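Local coordinates for protein NDP-N-acetyl-D-galactosaminuronic acid dehydrogenase (Methanosarcina mazei Go1, PDB 3G79) that probably oxidises UDP-N-acetyl-D-mannosamine to UDP-N-acetyl-D-mannosaminuronate, reducing two molecules of NAD+, at residues Leu254-Ala258 against Met259-Val263; Ala334-Tyr337 against Asn338-Val341. All coordinates share one frame; numbering follows the deposited sequence.

Overall arrangement
The two contacts illustrate how helices are held at an end and within their length. Contact 1 closes the long helix 228-258 of the family's central domain; contact 2 covers about two turns within helix 321-345. Both are partly buried, both lie far from the centre of the chain on the same side of it, and both reach the second subunit. At 254-263 the backbone leaves the helix, and sulfur and aliphatic groups close over the turn; at 334-341 the regular helical bonds run on, and aromatic rings receive aliphatic groups on their faces. The contacts, with centres about 15 Å apart, meet where Glu257 OE1 lies 2.6 Å from His335 NE2, a probable hydrogen bond.

Contact 1: residues Leu254-Ala258 against Met259-Val263; sequences LYCEA and MGINV
Cys256 O is gripped by the backbone N of Ile261 at 3.0 Å, with an N-H...O angle of 155°, and more weakly by Met259 N. The first of these bonds belongs to a Schellman motif, which ends helix 228-258: Gly260 turns to positive phi, a conformation that favours glycine, and its N bonds to Glu257 O at 3.2 Å, coming from above the carbonyl plane. The reversal brings Ile261 back beside the last helical turn, where its CD1 packs against Cys256 SG at 3.5 Å. Ile261 CG1 reaches this sulfur because it stands between its own backbone N and carbonyl carbon (chi1 57°), and Cys256 CB meets Val263 CB a little further along. The buried thiol thus lies among aliphatic groups, with Val266 of helix 263-271 adding to them. Asn262 is the N-cap of that next helix, its OD1 accepting from Tyr264 N, so one helix ends and another begins within a few residues. Tyr255 sends its ring away from the turn, and its OH is hydrogen-bonded to Glu302 of the second subunit. Just past the helix end, the chain of Met259 bends at its last torsion (chi3 -79°), which brings its CE back to Tyr255, 4.1 Å from Tyr255 CB and 3.2 Å from Tyr255 O.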
loop_
_atom_site.group_PDB
_atom_site.type_symbol
_atom_site.label_atom_id
_atom_site.label_comp_id
_atom_site.label_asym_id
_atom_site.label_seq_id
_atom_site.Cartn_x
_atom_site.Cartn_y
_atom_site.Cartn_z
ATOM N N LEU A 254 -15.764 -0.678 5.886
ATOM C CA LEU A 254 -16.823 -1.679 6.102
ATOM C C LEU A 254 -16.613 -2.470 7.418
ATOM O O LEU A 254 -17.491 -2.535 8.218
ATOM C CB LEU A 254 -16.992 -2.609 4.900
ATOM C CG LEU A 254 -17.132 -1.870 3.581
ATOM C CD1 LEU A 254 -17.037 -2.790 2.396
ATOM C CD2 LEU A 254 -18.433 -1.142 3.546
ATOM N N TYR A 255 -15.416 -2.975 7.676
ATOM C CA TYR A 255 -15.137 -3.670 8.939
ATOM C C TYR A 255 -15.377 -2.801 10.170
ATOM O O TYR A 255 -15.835 -3.292 11.202
ATOM C CB TYR A 255 -13.709 -4.224 8.929
ATOM C CG TYR A 255 -13.553 -5.483 8.100
ATOM C CD1 TYR A 255 -12.340 -6.191 8.068
ATOM C CD2 TYR A 255 -14.617 -5.984 7.368
ATOM C CE1 TYR A 255 -12.205 -7.364 7.316
ATOM C CE2 TYR A 255 -14.495 -7.132 6.627
ATOM C CZ TYR A 255 -13.292 -7.822 6.597
ATOM O OH TYR A 255 -13.228 -8.980 5.837
ATOM N N CYS A 256 -15.103 -1.493 10.060
ATOM C CA CYS A 256 -15.220 -0.627 11.222
ATOM C C CYS A 256 -16.671 -0.314 11.526
ATOM O O CYS A 256 -17.066 -0.129 12.698
ATOM C CB CYS A 256 -14.426 0.657 11.054
ATOM S SG CYS A 256 -12.732 0.397 11.382
ATOM N N GLU A 257 -17.450 -0.235 10.465
ATOM C CA GLU A 257 -18.881 -0.156 10.616
ATOM C C GLU A 257 -19.427 -1.341 11.403
ATOM O O GLU A 257 -20.197 -1.164 12.341
ATOM C CB GLU A 257 -19.562 -0.068 9.262
ATOM C CG GLU A 257 -19.704 1.308 8.772
ATOM C CD GLU A 257 -20.366 1.304 7.391
ATOM O OE1 GLU A 257 -19.921 2.089 6.533
ATOM O OE2 GLU A 257 -21.315 0.499 7.171
ATOM N N ALA A 258 -18.998 -2.533 11.040
ATOM C CA ALA A 258 -19.480 -3.732 11.709
ATOM C C ALA A 258 -19.126 -3.738 13.199
ATOM O O ALA A 258 -19.856 -4.326 13.976
ATOM C CB ALA A 258 -18.904 -4.958 11.036
ATOM N N MET A 259 -18.014 -3.103 13.589
ATOM C CA MET A 259 -17.493 -3.234 14.956
ATOM C C MET A 259 -17.885 -1.997 15.761
ATOM O O MET A 259 -17.505 -1.839 16.918
ATOM C CB MET A 259 -15.952 -3.500 14.995
ATOM C CG MET A 259 -15.518 -4.969 14.742
ATOM S SD MET A 259 -13.724 -5.368 14.652
ATOM C CE MET A 259 -13.583 -4.782 12.970
ATOM N N GLY A 260 -18.665 -1.112 15.156
ATOM C CA GLY A 260 -19.083 0.067 15.894
ATOM C C GLY A 260 -17.903 0.965 16.250
ATOM O O GLY A 260 -17.974 1.688 17.243
ATOM N N ILE A 261 -16.830 0.955 15.440
ATOM C CA ILE A 261 -15.658 1.831 15.712
ATOM C C ILE A 261 -15.347 2.852 14.591
ATOM O O ILE A 261 -15.769 2.678 13.472
ATOM C CB ILE A 261 -14.379 1.033 16.012
ATOM C CG1 ILE A 261 -14.064 0.079 14.842
ATOM C CG2 ILE A 261 -14.519 0.310 17.357
ATOM C CD1 ILE A 261 -12.595 -0.455 14.798
ATOM N N ASN A 262 -14.579 3.877 14.897
ATOM C CA ASN A 262 -14.260 4.939 13.944
ATOM C C ASN A 262 -13.162 4.544 13.000
ATOM O O ASN A 262 -12.030 4.356 13.472
ATOM C CB ASN A 262 -13.780 6.204 14.706
ATOM C CG ASN A 262 -13.839 7.464 13.849
ATOM O OD1 ASN A 262 -13.905 7.374 12.621
ATOM N ND2 ASN A 262 -13.829 8.638 14.488
ATOM N N VAL A 263 -13.434 4.468 11.684
ATOM C CA VAL A 263 -12.323 4.188 10.734
ATOM C C VAL A 263 -11.165 5.194 10.876
ATOM O O VAL A 263 -9.996 4.816 10.742
ATOM C CB VAL A 263 -12.742 4.005 9.214
ATOM C CG1 VAL A 263 -13.170 5.293 8.597
ATOM C CG2 VAL A 263 -11.569 3.421 8.377
#

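Contact 2: residues Ala334-Tyr337 against Asn338-Val341; sequences AHMY and NLTV
Tyr337 and Val341, one turn apart on helix 321-345, pair ring with methyl in an i to i+4 CH-pi contact. From its CB the tyrosine chain runs anti to its own nitrogen (chi1 179°), which carries the ring out alongside the helix. CB and CG stay beside the peptide N of Asn338, and CD2 comes within 4.0 Å of Asn338 OD1; CE1, CE2 and CZ come over Val341 CG2, with CZ closest at 3.5 Å, and OH is 3.7 Å from the same methyl. Replacing Tyr337 with alanine would probably leave Val341 CG2 without the ring face it rests on and open a gap toward Leu381. His335 and Leu339 repeat the arrangement, Leu339 CG sitting 4.0 Å from the imidazole centroid, while Leu339 CD1 also touches Met336 CE. Both imidazole nitrogens are engaged, NE2 with Glu257 and ND1 with Asp313 of the second subunit, which fixes the ring's rotation. Beneath these side chains the backbone bonds continue, Val341 N to Tyr337 O being nearly straight at 172°. The helix is packed on several sides: His335 and Leu339 touch helix 228-258, Tyr337 meets helix 375-385, and Met336 and Thr340 touch both Tyr378 of that helix and Ile447 of strand 445-448.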
loop_
_atom_site.group_PDB
_atom_site.type_symbol
_atom_site.label_atom_id
_atom_site.label_comp_id
_atom_site.label_asym_id
_atom_site.label_seq_id
_atom_site.Cartn_x
_atom_site.Cartn_y
_atom_site.Cartn_z
ATOM N N ALA A 334 -23.128 0.998 -3.945
ATOM C CA ALA A 334 -24.175 0.167 -3.337
ATOM C C ALA A 334 -24.132 0.296 -1.809
ATOM O O ALA A 334 -25.189 0.322 -1.170
ATOM C CB ALA A 334 -24.114 -1.324 -3.776
ATOM N N HIS A 335 -22.937 0.441 -1.242
ATOM C CA HIS A 335 -22.841 0.605 0.191
ATOM C C HIS A 335 -23.467 1.927 0.635
ATOM O O HIS A 335 -24.133 1.994 1.704
ATOM C CB HIS A 335 -21.401 0.469 0.703
ATOM C CG HIS A 335 -21.282 0.683 2.175
ATOM N ND1 HIS A 335 -21.819 -0.193 3.102
ATOM C CD2 HIS A 335 -20.760 1.707 2.886
ATOM C CE1 HIS A 335 -21.589 0.265 4.321
ATOM N NE2 HIS A 335 -20.951 1.416 4.214
ATOM N N MET A 336 -23.287 2.967 -0.195
ATOM C CA MET A 336 -23.815 4.308 0.101
ATOM C C MET A 336 -25.310 4.219 0.128
ATOM O O MET A 336 -25.935 4.645 1.107
ATOM C CB MET A 336 -23.334 5.361 -0.916
ATOM C CG MET A 336 -21.940 5.965 -0.602
ATOM S SD MET A 336 -21.944 7.227 0.723
ATOM C CE MET A 336 -21.239 6.188 1.926
ATOM N N TYR A 337 -25.873 3.633 -0.941
ATOM C CA TYR A 337 -27.292 3.301 -1.024
ATOM C C TYR A 337 -27.841 2.511 0.178
ATOM O O TYR A 337 -28.849 2.898 0.723
ATOM C CB TYR A 337 -27.577 2.539 -2.315
ATOM C CG TYR A 337 -29.013 2.164 -2.446
ATOM C CD1 TYR A 337 -29.961 3.105 -2.846
ATOM C CD2 TYR A 337 -29.451 0.857 -2.154
ATOM C CE1 TYR A 337 -31.301 2.767 -2.962
ATOM C CE2 TYR A 337 -30.790 0.511 -2.266
ATOM C CZ TYR A 337 -31.697 1.481 -2.666
ATOM O OH TYR A 337 -33.005 1.160 -2.778
ATOM N N ASN A 338 -27.210 1.403 0.589
ATOM C CA ASN A 338 -27.662 0.669 1.806
ATOM C C ASN A 338 -27.673 1.538 3.060
ATOM O O ASN A 338 -28.485 1.340 3.932
ATOM C CB ASN A 338 -26.827 -0.597 2.109
ATOM C CG ASN A 338 -26.823 -1.615 0.964
ATOM O OD1 ASN A 338 -27.840 -1.840 0.266
ATOM N ND2 ASN A 338 -25.695 -2.226 0.764
ATOM N N LEU A 339 -26.741 2.473 3.163
ATOM C CA LEU A 339 -26.648 3.327 4.323
ATOM C C LEU A 339 -27.809 4.317 4.295
ATOM O O LEU A 339 -28.435 4.591 5.335
ATOM C CB LEU A 339 -25.312 4.084 4.315
ATOM C CG LEU A 339 -23.962 3.441 4.671
ATOM C CD1 LEU A 339 -22.764 4.440 4.521
ATOM C CD2 LEU A 339 -23.957 2.820 6.065
ATOM N N THR A 340 -28.147 4.810 3.108
ATOM C CA THR A 340 -29.263 5.749 3.023
ATOM C C THR A 340 -30.621 5.072 3.271
ATOM O O THR A 340 -31.444 5.608 4.027
ATOM C CB THR A 340 -29.209 6.756 1.781
ATOM O OG1 THR A 340 -30.533 7.032 1.305
ATOM C CG2 THR A 340 -28.388 6.229 0.652
ATOM N N VAL A 341 -30.834 3.895 2.679
ATOM C CA VAL A 341 -31.950 3.014 3.048
ATOM C C VAL A 341 -31.948 2.723 4.541
ATOM O O VAL A 341 -32.959 2.885 5.216
ATOM C CB VAL A 341 -31.920 1.676 2.247
ATOM C CG1 VAL A 341 -32.905 0.648 2.813
ATOM C CG2 VAL A 341 -32.298 1.916 0.800
#